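Local coordinates for tudor and KH domain-containing protein homolog (Drosophila melanogaster, PDB 5YGB), which probably recruits Piwi proteins such as AGO3 and Piwi to the piRNA biogenesis machinery in the nuage, its Tudor domain binding the N terminus of Piwi, at residues K66-E69 against K70-A74; L153-A157 against H158-L162; E202-I205 against A206-M209. The protein carries 1 engineered substitution. One frame throughout, in Å; residues are numbered along the deposited sequence. Where two conformers were deposited one is given.

Contact 1. Residues K66-E69 against K70-A74; sequences KFDE and KWYRA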
ATOM      1  N   LYS A  66      14.690   0.665  -5.311  1.00 46.51           N
ATOM      2  CA  LYS A  66      16.121   0.786  -5.055  1.00 49.64           C
ATOM      3  C   LYS A  66      16.420   1.239  -3.629  1.00 51.17           C
ATOM      4  O   LYS A  66      17.563   1.132  -3.178  1.00 55.62           O
ATOM      5  CB  LYS A  66      16.760   1.735  -6.058  1.00 50.94           C
ATOM      6  CG  LYS A  66      17.965   1.123  -6.735  1.00 57.30           C
ATOM      7  CD  LYS A  66      17.513   0.345  -7.972  1.00 58.73           C
ATOM      8  CE  LYS A  66      18.515  -0.741  -8.352  1.00 63.02           C
ATOM      9  NZ  LYS A  66      18.694  -1.747  -7.260  1.00 66.26           N
ATOM     10  N   PHE A  67      15.394   1.721  -2.931  1.00 46.88           N
ATOM     11  CA  PHE A  67      15.444   1.914  -1.490  1.00 52.81           C
ATOM     12  C   PHE A  67      16.057   0.720  -0.772  1.00 55.55           C
ATOM     13  O   PHE A  67      17.157   0.804  -0.226  1.00 54.52           O
ATOM     14  CB  PHE A  67      14.036   2.155  -0.952  1.00 56.70           C
ATOM     15  CG  PHE A  67      13.990   2.575   0.497  1.00 62.00           C
ATOM     16  CD1 PHE A  67      15.019   3.310   1.067  1.00 64.00           C
ATOM     17  CD2 PHE A  67      12.919   2.202   1.299  1.00 64.48           C
ATOM     18  CE1 PHE A  67      14.971   3.677   2.401  1.00 65.31           C
ATOM     19  CE2 PHE A  67      12.867   2.562   2.629  1.00 63.96           C
ATOM     20  CZ  PHE A  67      13.893   3.301   3.183  1.00 63.78           C
ATOM     21  N   ASP A  68      15.325  -0.389  -0.771  1.00 43.02           N
ATOM     22  CA  ASP A  68      15.729  -1.570  -0.022  1.00 35.27           C
ATOM     23  C   ASP A  68      16.295  -2.684  -0.900  1.00 32.24           C
ATOM     24  O   ASP A  68      16.631  -3.758  -0.402  1.00 34.56           O
ATOM     25  CB  ASP A  68      14.540  -2.096   0.787  1.00 38.69           C
ATOM     26  CG  ASP A  68      13.312  -2.358  -0.072  1.00 41.87           C
ATOM     27  OD1 ASP A  68      13.444  -2.443  -1.314  1.00 32.44           O
ATOM     28  OD2 ASP A  68      12.209  -2.479   0.501  1.00 41.63           O
ATOM     29  N   GLU A  69      16.383  -2.425  -2.203  1.00 27.79           N
ATOM     30  CA  GLU A  69      16.915  -3.390  -3.169  1.00 34.96           C
ATOM     31  C   GLU A  69      16.130  -4.711  -3.205  1.00 30.75           C
ATOM     32  O   GLU A  69      16.666  -5.746  -3.602  1.00 29.74           O
ATOM     33  CB  GLU A  69      18.394  -3.683  -2.879  1.00 43.15           C
ATOM     34  CG  GLU A  69      19.330  -2.502  -3.102  1.00 57.03           C
ATOM     35  CD  GLU A  69      20.662  -2.670  -2.389  1.00 68.98           C
ATOM     36  OE1 GLU A  69      21.149  -3.818  -2.294  1.00 71.91           O
ATOM     37  OE2 GLU A  69      21.224  -1.654  -1.925  1.00 69.28           O
ATOM     38  N   LYS A  70      14.863  -4.678  -2.806  1.00 21.63           N
ATOM     39  CA  LYS A  70      14.038  -5.880  -2.873  1.00 20.11           C
ATOM     40  C   LYS A  70      13.097  -5.806  -4.072  1.00 14.37           C
ATOM     41  O   LYS A  70      12.835  -4.722  -4.595  1.00 16.80           O
ATOM     42  CB  LYS A  70      13.251  -6.074  -1.574  1.00 22.64           C
ATOM     43  CG  LYS A  70      14.151  -6.267  -0.353  1.00 23.34           C
ATOM     44  CD  LYS A  70      13.361  -6.295   0.949  1.00 29.32           C
ATOM     45  CE  LYS A  70      14.242  -6.724   2.119  1.00 35.65           C
ATOM     46  NZ  LYS A  70      14.784  -8.108   1.958  1.00 42.54           N
ATOM     47  N   TRP A  71      12.627  -6.972  -4.518  1.00 14.35           N
ATOM     48  CA  TRP A  71      11.732  -7.056  -5.675  1.00 13.42           C
ATOM     49  C   TRP A  71      10.306  -7.308  -5.222  1.00 12.67           C
ATOM     50  O   TRP A  71      10.054  -8.185  -4.391  1.00 13.11           O
ATOM     51  CB  TRP A  71      12.195  -8.156  -6.630  1.00 14.11           C
ATOM     52  CG  TRP A  71      13.398  -7.763  -7.436  1.00 14.19           C
ATOM     53  CD1 TRP A  71      14.703  -7.790  -7.028  1.00 17.52           C
ATOM     54  CD2 TRP A  71      13.406  -7.276  -8.779  1.00 13.49           C
ATOM     55  NE1 TRP A  71      15.523  -7.353  -8.043  1.00 15.99           N
ATOM     56  CE2 TRP A  71      14.753  -7.030  -9.128  1.00 13.05           C
ATOM     57  CE3 TRP A  71      12.407  -7.028  -9.728  1.00 12.84           C
ATOM     58  CZ2 TRP A  71      15.130  -6.549 -10.381  1.00 13.52           C
ATOM     59  CZ3 TRP A  71      12.778  -6.558 -10.977  1.00 13.63           C
ATOM     60  CH2 TRP A  71      14.127  -6.311 -11.290  1.00 14.74           C
ATOM     61  N   TYR A  72       9.394  -6.539  -5.801  1.00 11.11           N
ATOM     62  CA  TYR A  72       7.993  -6.510  -5.399  1.00 10.83           C
ATOM     63  C   TYR A  72       7.052  -6.721  -6.566  1.00  9.45           C
ATOM     64  O   TYR A  72       7.374  -6.376  -7.709  1.00 11.32           O
ATOM     65  CB  TYR A  72       7.683  -5.167  -4.730  1.00 12.99           C
ATOM     66  CG  TYR A  72       8.414  -5.004  -3.414  1.00 17.89           C
ATOM     67  CD1 TYR A  72       7.950  -5.633  -2.268  1.00 18.54           C
ATOM     68  CD2 TYR A  72       9.583  -4.250  -3.325  1.00 19.93           C
ATOM     69  CE1 TYR A  72       8.611  -5.507  -1.056  1.00 24.09           C
ATOM     70  CE2 TYR A  72      10.246  -4.109  -2.116  1.00 19.29           C
ATOM     71  CZ  TYR A  72       9.758  -4.745  -0.990  1.00 26.11           C
ATOM     72  OH  TYR A  72      10.406  -4.627   0.223  1.00 25.19           O
ATOM     73  N   ARG A  73       5.868  -7.255  -6.275  1.00 10.40           N
ATOM     74  CA  ARG A  73       4.786  -7.270  -7.257  1.00  9.16           C
ATOM     75  C   ARG A  73       4.191  -5.875  -7.395  1.00  9.51           C
ATOM     76  O   ARG A  73       3.919  -5.193  -6.402  1.00 11.18           O
ATOM     77  CB  ARG A  73       3.689  -8.263  -6.849  1.00  8.74           C
ATOM     78  CG  ARG A  73       4.190  -9.705  -6.679  1.00  9.68           C
ATOM     79  CD  ARG A  73       3.063 -10.716  -6.583  1.00 10.18           C
ATOM     80  NE  ARG A  73       2.226 -10.504  -5.405  1.00  9.24           N
ATOM     81  CZ  ARG A  73       1.166 -11.254  -5.127  1.00 10.64           C
ATOM     82  NH1 ARG A  73       0.821 -12.248  -5.943  1.00 11.22           N
ATOM     83  NH2 ARG A  73       0.435 -11.006  -4.042  1.00 11.09           N
ATOM     84  N   ALA A  74       3.956  -5.459  -8.631  1.00  9.22           N
ATOM     85  CA  ALA A  74       3.453  -4.121  -8.870  1.00 10.22           C
ATOM     86  C   ALA A  74       2.497  -4.087 -10.046  1.00  9.58           C
ATOM     87  O   ALA A  74       2.623  -4.869 -10.991  1.00 11.85           O
ATOM     88  CB  ALA A  74       4.616  -3.145  -9.090  1.00 11.00           C
TER

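Contact 2. Residues L153-A157 against H158-L162; sequences LTEVA and HWRKL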
ATOM      1  N   LEU A 153       1.472   6.119  15.707  1.00 15.13           N
ATOM      2  CA  LEU A 153       0.596   5.206  16.429  1.00 15.25           C
ATOM      3  C   LEU A 153       0.490   3.850  15.725  1.00 14.94           C
ATOM      4  O   LEU A 153       0.355   2.806  16.370  1.00 17.33           O
ATOM      5  CB  LEU A 153      -0.794   5.814  16.593  1.00 16.16           C
ATOM      6  CG  LEU A 153      -0.869   7.052  17.497  1.00 15.26           C
ATOM      7  CD1 LEU A 153      -2.275   7.647  17.488  1.00 18.64           C
ATOM      8  CD2 LEU A 153      -0.427   6.712  18.918  1.00 21.88           C
ATOM      9  N   THR A 154       0.560   3.861  14.399  1.00 13.35           N
ATOM     10  CA  THR A 154       0.483   2.609  13.652  1.00 14.01           C
ATOM     11  C   THR A 154       1.850   1.964  13.449  1.00 14.30           C
ATOM     12  O   THR A 154       1.920   0.803  13.054  1.00 14.58           O
ATOM     13  CB  THR A 154      -0.161   2.805  12.261  1.00 13.31           C
ATOM     14  OG1 THR A 154       0.615   3.725  11.485  1.00 13.73           O
ATOM     15  CG2 THR A 154      -1.593   3.310  12.383  1.00 15.89           C
ATOM     16  N   GLU A 155       2.919   2.714  13.730  1.00 14.21           N
ATOM     17  CA  GLU A 155       4.296   2.336  13.392  1.00 14.94           C
ATOM     18  C   GLU A 155       4.373   1.719  11.996  1.00 14.77           C
ATOM     19  O   GLU A 155       4.917   0.622  11.797  1.00 14.99           O
ATOM     20  CB  GLU A 155       4.887   1.380  14.429  1.00 16.57           C
ATOM     21  CG  GLU A 155       6.402   1.544  14.549  1.00 21.21           C
ATOM     22  CD  GLU A 155       7.067   0.473  15.389  1.00 37.82           C
ATOM     23  OE1 GLU A 155       6.361  -0.233  16.140  1.00 29.39           O
ATOM     24  OE2 GLU A 155       8.306   0.345  15.295  1.00 38.60           O
ATOM     25  N   VAL A 156       3.843   2.461  11.033  1.00 13.59           N
ATOM     26  CA  VAL A 156       3.741   2.009   9.661  1.00 12.85           C
ATOM     27  C   VAL A 156       5.057   1.423   9.159  1.00 13.76           C
ATOM     28  O   VAL A 156       6.133   1.984   9.395  1.00 15.07           O
ATOM     29  CB  VAL A 156       3.282   3.163   8.733  1.00 12.46           C
ATOM     30  CG1 VAL A 156       4.131   4.409   8.935  1.00 17.16           C
ATOM     31  CG2 VAL A 156       3.292   2.709   7.277  1.00 14.72           C
ATOM     32  N   ALA A 157       4.940   0.259   8.518  1.00 13.28           N
ATOM     33  CA  ALA A 157       6.025  -0.449   7.824  1.00 13.72           C
ATOM     34  C   ALA A 157       7.023  -1.144   8.755  1.00 18.96           C
ATOM     35  O   ALA A 157       8.014  -1.703   8.279  1.00 24.03           O
ATOM     36  CB  ALA A 157       6.768   0.507   6.865  1.00 14.84           C
ATOM     37  N   HIS A 158       6.763  -1.152  10.060  1.00 14.46           N
ATOM     38  CA  HIS A 158       7.691  -1.776  11.013  1.00 16.06           C
ATOM     39  C   HIS A 158       7.095  -2.977  11.733  1.00 16.21           C
ATOM     40  O   HIS A 158       7.530  -3.326  12.837  1.00 20.02           O
ATOM     41  CB  HIS A 158       8.180  -0.747  12.026  1.00 20.36           C
ATOM     42  CG  HIS A 158       9.111   0.256  11.440  1.00 32.71           C
ATOM     43  ND1 HIS A 158       8.737   1.560  11.162  1.00 39.36           N
ATOM     44  CD2 HIS A 158      10.408   0.157  11.058  1.00 37.69           C
ATOM     45  CE1 HIS A 158       9.756   2.206  10.646  1.00 41.78           C
ATOM     46  NE2 HIS A 158      10.787   1.383  10.568  1.00 41.73           N
ATOM     47  N   TRP A 159       6.123  -3.619  11.091  1.00 16.08           N
ATOM     48  CA  TRP A 159       5.584  -4.890  11.567  1.00 15.02           C
ATOM     49  C   TRP A 159       4.975  -4.792  12.962  1.00 16.62           C
ATOM     50  O   TRP A 159       5.162  -5.686  13.792  1.00 18.09           O
ATOM     51  CB  TRP A 159       6.679  -5.977  11.562  1.00 17.71           C
ATOM     52  CG  TRP A 159       7.443  -6.055  10.268  1.00 19.30           C
ATOM     53  CD1 TRP A 159       8.694  -5.555  10.011  1.00 19.52           C
ATOM     54  CD2 TRP A 159       6.993  -6.653   9.057  1.00 28.06           C
ATOM     55  NE1 TRP A 159       9.047  -5.818   8.711  1.00 28.92           N
ATOM     56  CE2 TRP A 159       8.022  -6.490   8.102  1.00 27.62           C
ATOM     57  CE3 TRP A 159       5.821  -7.309   8.680  1.00 25.23           C
ATOM     58  CZ2 TRP A 159       7.906  -6.958   6.798  1.00 44.44           C
ATOM     59  CZ3 TRP A 159       5.710  -7.776   7.386  1.00 38.20           C
ATOM     60  CH2 TRP A 159       6.747  -7.600   6.459  1.00 45.97           C
ATOM     61  N   ARG A 160       4.237  -3.716  13.221  1.00 14.73           N
ATOM     62  CA  ARG A 160       3.529  -3.570  14.486  1.00 15.85           C
ATOM     63  C   ARG A 160       2.116  -4.128  14.391  1.00 15.29           C
ATOM     64  O   ARG A 160       1.280  -3.610  13.637  1.00 16.38           O
ATOM     65  CB  ARG A 160       3.470  -2.104  14.915  1.00 16.30           C
ATOM     66  CG  ARG A 160       2.618  -1.897  16.172  1.00 18.02           C
ATOM     67  CD  ARG A 160       2.800  -0.518  16.771  1.00 27.29           C
ATOM     68  NE  ARG A 160       4.142  -0.374  17.325  1.00 31.12           N
ATOM     69  CZ  ARG A 160       4.515  -0.842  18.512  1.00 43.82           C
ATOM     70  NH1 ARG A 160       3.642  -1.475  19.286  1.00 40.86           N
ATOM     71  NH2 ARG A 160       5.763  -0.673  18.928  1.00 36.85           N
ATOM     72  N   LYS A 161       1.827  -5.176  15.156  1.00 13.41           N
ATOM     73  CA  LYS A 161       0.487  -5.734  15.139  1.00 14.42           C
ATOM     74  C   LYS A 161      -0.555  -4.769  15.688  1.00 14.05           C
ATOM     75  O   LYS A 161      -0.387  -4.187  16.765  1.00 15.02           O
ATOM     76  CB  LYS A 161       0.424  -7.040  15.929  1.00 16.60           C
ATOM     77  CG  LYS A 161      -1.008  -7.490  16.172  1.00 19.27           C
ATOM     78  CD  LYS A 161      -1.094  -8.931  16.622  1.00 28.09           C
ATOM     79  CE  LYS A 161      -0.445  -9.117  17.957  1.00 24.90           C
ATOM     80  NZ  LYS A 161      -0.511 -10.553  18.353  1.00 27.53           N
ATOM     81  N   LEU A 162      -1.632  -4.603  14.928  1.00 12.64           N
ATOM     82  CA  LEU A 162      -2.814  -3.871  15.356  1.00 13.32           C
ATOM     83  C   LEU A 162      -4.023  -4.779  15.201  1.00 13.81           C
ATOM     84  O   LEU A 162      -3.984  -5.740  14.428  1.00 13.33           O
ATOM     85  CB  LEU A 162      -3.019  -2.597  14.524  1.00 13.59           C
ATOM     86  CG  LEU A 162      -1.894  -1.573  14.555  1.00 11.98           C
ATOM     87  CD1 LEU A 162      -2.236  -0.418  13.622  1.00 15.36           C
ATOM     88  CD2 LEU A 162      -1.657  -1.056  15.963  1.00 13.05           C
TER
HETATM   89  O   HOH W   1       0.842  -1.508  12.018  1.00 13.36           O
HETATM   90  O   HOH W   2       3.474  -1.740  11.211  1.00 13.88           O
HETATM   91  O   HOH W   3       7.159  -2.878  15.590  1.00 36.90           O

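Contact 3. Residues E202-I205 against A206-M209; sequences ELNI and ADLM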
ATOM      1  N   GLU A 202      -6.982   1.656  26.747  1.00 19.30           N
ATOM      2  CA  GLU A 202      -8.281   1.094  26.371  1.00 19.63           C
ATOM      3  C   GLU A 202      -8.903   1.825  25.167  1.00 18.93           C
ATOM      4  O   GLU A 202      -9.959   1.438  24.659  1.00 23.29           O
ATOM      5  CB  GLU A 202      -9.268   1.149  27.553  1.00 19.67           C
ATOM      6  CG  GLU A 202      -8.859   0.313  28.762  1.00 27.53           C
ATOM      7  CD  GLU A 202      -9.823   0.429  29.936  1.00 40.98           C
ATOM      8  OE1 GLU A 202     -10.450   1.501  30.100  1.00 34.95           O
ATOM      9  OE2 GLU A 202      -9.952  -0.552  30.702  1.00 27.63           O
ATOM     10  N   LEU A 203      -8.246   2.894  24.737  1.00 19.68           N
ATOM     11  CA  LEU A 203      -8.753   3.720  23.646  1.00 19.52           C
ATOM     12  C   LEU A 203      -8.207   3.235  22.318  1.00 18.54           C
ATOM     13  O   LEU A 203      -7.045   2.825  22.231  1.00 22.97           O
ATOM     14  CB  LEU A 203      -8.358   5.186  23.846  1.00 19.63           C
ATOM     15  CG  LEU A 203      -9.233   6.123  24.690  1.00 24.15           C
ATOM     16  CD1 LEU A 203      -9.527   5.556  26.065  1.00 35.16           C
ATOM     17  CD2 LEU A 203      -8.543   7.479  24.799  1.00 26.78           C
ATOM     18  N   ASN A 204      -9.026   3.298  21.281  1.00 17.95           N
ATOM     19  CA  ASN A 204      -8.537   2.964  19.951  1.00 17.56           C
ATOM     20  C   ASN A 204      -7.844   4.179  19.329  1.00 17.63           C
ATOM     21  O   ASN A 204      -7.823   5.261  19.926  1.00 17.43           O
ATOM     22  CB  ASN A 204      -9.671   2.427  19.068  1.00 20.57           C
ATOM     23  CG  ASN A 204     -10.767   3.442  18.811  1.00 19.85           C
ATOM     24  OD1 ASN A 204     -10.509   4.622  18.591  1.00 22.94           O
ATOM     25  ND2 ASN A 204     -12.010   2.976  18.825  1.00 34.10           N
ATOM     26  N   ILE A 205      -7.270   4.005  18.146  1.00 17.01           N
ATOM     27  CA  ILE A 205      -6.404   5.029  17.579  1.00 14.46           C
ATOM     28  C   ILE A 205      -7.195   6.293  17.194  1.00 15.79           C
ATOM     29  O   ILE A 205      -6.708   7.400  17.385  1.00 15.20           O
ATOM     30  CB  ILE A 205      -5.610   4.449  16.377  1.00 14.10           C
ATOM     31  CG1 ILE A 205      -4.508   3.532  16.923  1.00 15.56           C
ATOM     32  CG2 ILE A 205      -5.006   5.558  15.520  1.00 17.06           C
ATOM     33  CD1 ILE A 205      -3.623   2.895  15.873  1.00 18.11           C
ATOM     34  N   ALA A 206      -8.422   6.136  16.701  1.00 17.05           N
ATOM     35  CA  ALA A 206      -9.290   7.284  16.434  1.00 15.76           C
ATOM     36  C   ALA A 206      -9.504   8.109  17.700  1.00 16.63           C
ATOM     37  O   ALA A 206      -9.418   9.341  17.677  1.00 15.91           O
ATOM     38  CB  ALA A 206     -10.629   6.826  15.882  1.00 18.95           C
ATOM     39  N   ASP A 207      -9.783   7.434  18.812  1.00 15.85           N
ATOM     40  CA  ASP A 207     -10.057   8.152  20.048  1.00 17.72           C
ATOM     41  C   ASP A 207      -8.789   8.785  20.611  1.00 17.11           C
ATOM     42  O   ASP A 207      -8.854   9.871  21.198  1.00 17.22           O
ATOM     43  CB  ASP A 207     -10.717   7.227  21.070  1.00 18.85           C
ATOM     44  CG  ASP A 207     -12.178   6.955  20.740  1.00 26.13           C
ATOM     45  OD1 ASP A 207     -12.783   7.775  20.019  1.00 28.89           O
ATOM     46  OD2 ASP A 207     -12.718   5.926  21.188  1.00 29.06           O
ATOM     47  N   LEU A 208      -7.642   8.136  20.433  1.00 17.00           N
ATOM     48  CA  LEU A 208      -6.374   8.753  20.811  1.00 17.34           C
ATOM     49  C   LEU A 208      -6.120  10.026  19.996  1.00 16.56           C
ATOM     50  O   LEU A 208      -5.720  11.053  20.548  1.00 18.37           O
ATOM     51  CB  LEU A 208      -5.222   7.768  20.635  1.00 18.42           C
ATOM     52  CG  LEU A 208      -5.168   6.636  21.653  1.00 20.76           C
ATOM     53  CD1 LEU A 208      -4.128   5.606  21.236  1.00 24.43           C
ATOM     54  CD2 LEU A 208      -4.852   7.181  23.044  1.00 21.04           C
ATOM     55  N   MET A 209      -6.364   9.974  18.691  1.00 15.56           N
ATOM     56  CA  MET A 209      -6.133  11.152  17.868  0.58 17.03           C
ATOM     57  C   MET A 209      -7.085  12.294  18.218  1.00 16.86           C
ATOM     58  O   MET A 209      -6.659  13.440  18.276  1.00 18.90           O
ATOM     59  CB  MET A 209      -6.240  10.802  16.390  0.58 15.31           C
ATOM     60  CG  MET A 209      -5.126   9.878  15.924  0.58 16.72           C
ATOM     61  SD  MET A 209      -5.071   9.692  14.137  0.58 16.94           S
ATOM     62  CE  MET A 209      -4.639  11.354  13.605  0.58 15.70           C
TER
HETATM   63  O   HOH W   4     -11.704   3.809  22.141  1.00 32.40           O

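Contact 1. Residues K66-E69 against K70-A74
Asp-68 holds both a backbone amide and a phenol across this turn, one with each carboxylate oxygen. Its CG sits between the backbone N and the carbonyl carbon (chi1 54°), which swings the carboxylate forward over the start of the next strand. OD1 accepts from Lys-70 N at 3.0 Å, with a nearly straight N-H line of 163°. This closes an Asx turn from Asp-68 to Lys-70. OD2 accepts from Tyr-72 OH at 2.8 Å. Both donors come from above the carboxylate plane rather than within it. The carboxylate and the phenol ring come from opposite directions, and their planes lie 31° apart. OD1 of Asp-68 lies in the ring plane, at the edge of Tyr-72, 3.7 Å from CE2. The two bonds to separate oxygens limit the rotation of the carboxylate and fix the position of the Tyr-72 hydroxyl.

The segment 66-69 joins strands 60-65 and 70-81 as the loop of an antiparallel hairpin in the Tudor domain. Glu-69 turns the chain with a positive phi. Aromatic residues from this loop and from the strands that follow form the methylarginine cage in Tudor domains. Phe-67 in the loop, and Tyr-72 with Phe-95 and Tyr-98 at its ring, are consistent with such a cage. In that case Asp-68 would act as a second-shell residue that positions Tyr-72.

Lys-70 crosses Asp-68 at about a right angle. Its CG rests on Asp-68 O at 3.5 Å, and its CB on Asp-68 OD1 at 3.6 Å. The lysine chain then runs on past the carboxylate. NZ of Lys-70 stays 6.4 Å from OD2 of Asp-68, so any attraction between the charges acts at a distance. On strand 70-81, Trp-71 N bonds to Thr-38 of helix 25-41.

Contact 2. Residues L153-A157 against H158-L162
This is a local contact round a turn, where Glu-155 meets His-158 and Arg-160 as the chain leaves helix 144-154 and heads for strand 162-171. Glu-155 is the first residue off the helix and has a positive phi. A type II beta turn runs from Glu-155 to His-158, closed by His-158 N to Glu-155 O at 3.1 Å. The Glu-155 side chain is extended, with CG anti to the backbone N (chi1 -150°). It crosses Arg-160 at about a right angle. OE1 of Glu-155 turns its anti lone pair to Arg-160 NE in a salt bridge. The 2.5 Å between Glu-155 OE1 and Arg-160 NE is shorter than a normal hydrogen bond, and the exact length is doubtful. A second, weak bond runs from NH2 to the same oxygen. The other oxygen, OE2 of Glu-155, rests against His-158 CB at 3.4 Å.

The helix and the strand belong to the staphylococcal nuclease-like half of an extended Tudor domain, whose five-stranded sheet has the OB-fold order. Water fills in between the two limbs of the loop. Water 1 joins Thr-154 O to Arg-160 O. Water 2 joins Glu-155 O to Arg-160 N, lying 2.9 Å from that nitrogen. Water 3 links Glu-155 OE1 with His-158 O. At the inner end, Thr-154 CG2 packs on Leu-162 CD1 at 4.0 Å, while Thr-154 OG1 bonds back to Phe-150 O. Val-9 of strand 5-12 covers both side chains.

Contact 3. Residues E202-I205 against A206-M209
With CG of Asn-204 set between its backbone N and carbonyl carbon (chi1 63°), the side-chain amide turns back to the first turn of the helix and OD1 faces Asp-207 N. Asp-207 N lies 2.9 Å from Asn-204 OD1, nearly in line with the side-chain C=O. Asn-204 is the N-cap of helix 205-211. Its backbone O takes Leu-208 N, also at 2.9 Å, so one residue satisfies two amides of the first turn. Asp-207 answers through water. Water 4 receives Asn-204 N at 2.9 Å and donates to Asp-207 OD2. This is the place of a capping box, with a water in place of the direct return bond. The carboxylate lies near the helix N terminus, where the helix dipole would probably favour its negative charge.

Leu-203 and Leu-208 flank the cap as a hydrophobic staple. Their CD2 atoms meet at 4.1 Å. Leu-203 CG also lies 4.1 Å from Asp-207 CB, the two side chains crossing at about a right angle. In the nuclease-like half, the helix follows the loop after strand 188-195, and the Asn-204 side chain touches Phe-195 at the end of that strand. Met-209 N continues the helical bonding to Ile-205 O. The Ile-205 side chain touches Phe-150 of helix 144-154.

How the contacts relate
Along the chain the contacts come in series; none nests in or crosses another. Contact 1 closes the hairpin loop between strands 60-65 and 70-81 of the Tudor core. Contact 2 closes the turn from helix 144-154 into strand 162-171, and contact 3 starts helix 205-211 after strand 188-195. Contacts 1 and 2 do not touch, and their nearest atoms are about 7 Å apart. Contact 3 is about 33 Å from contact 1, centre to centre, across the chain's centre. Contacts 2 and 3 do meet: Leu-153 CD1 packs on Ile-205 CG2 at 4.0 Å, and Ile-205 also touches Thr-154 and Leu-162. This joins helices 144-154 and 205-211 and the start of strand 162-171.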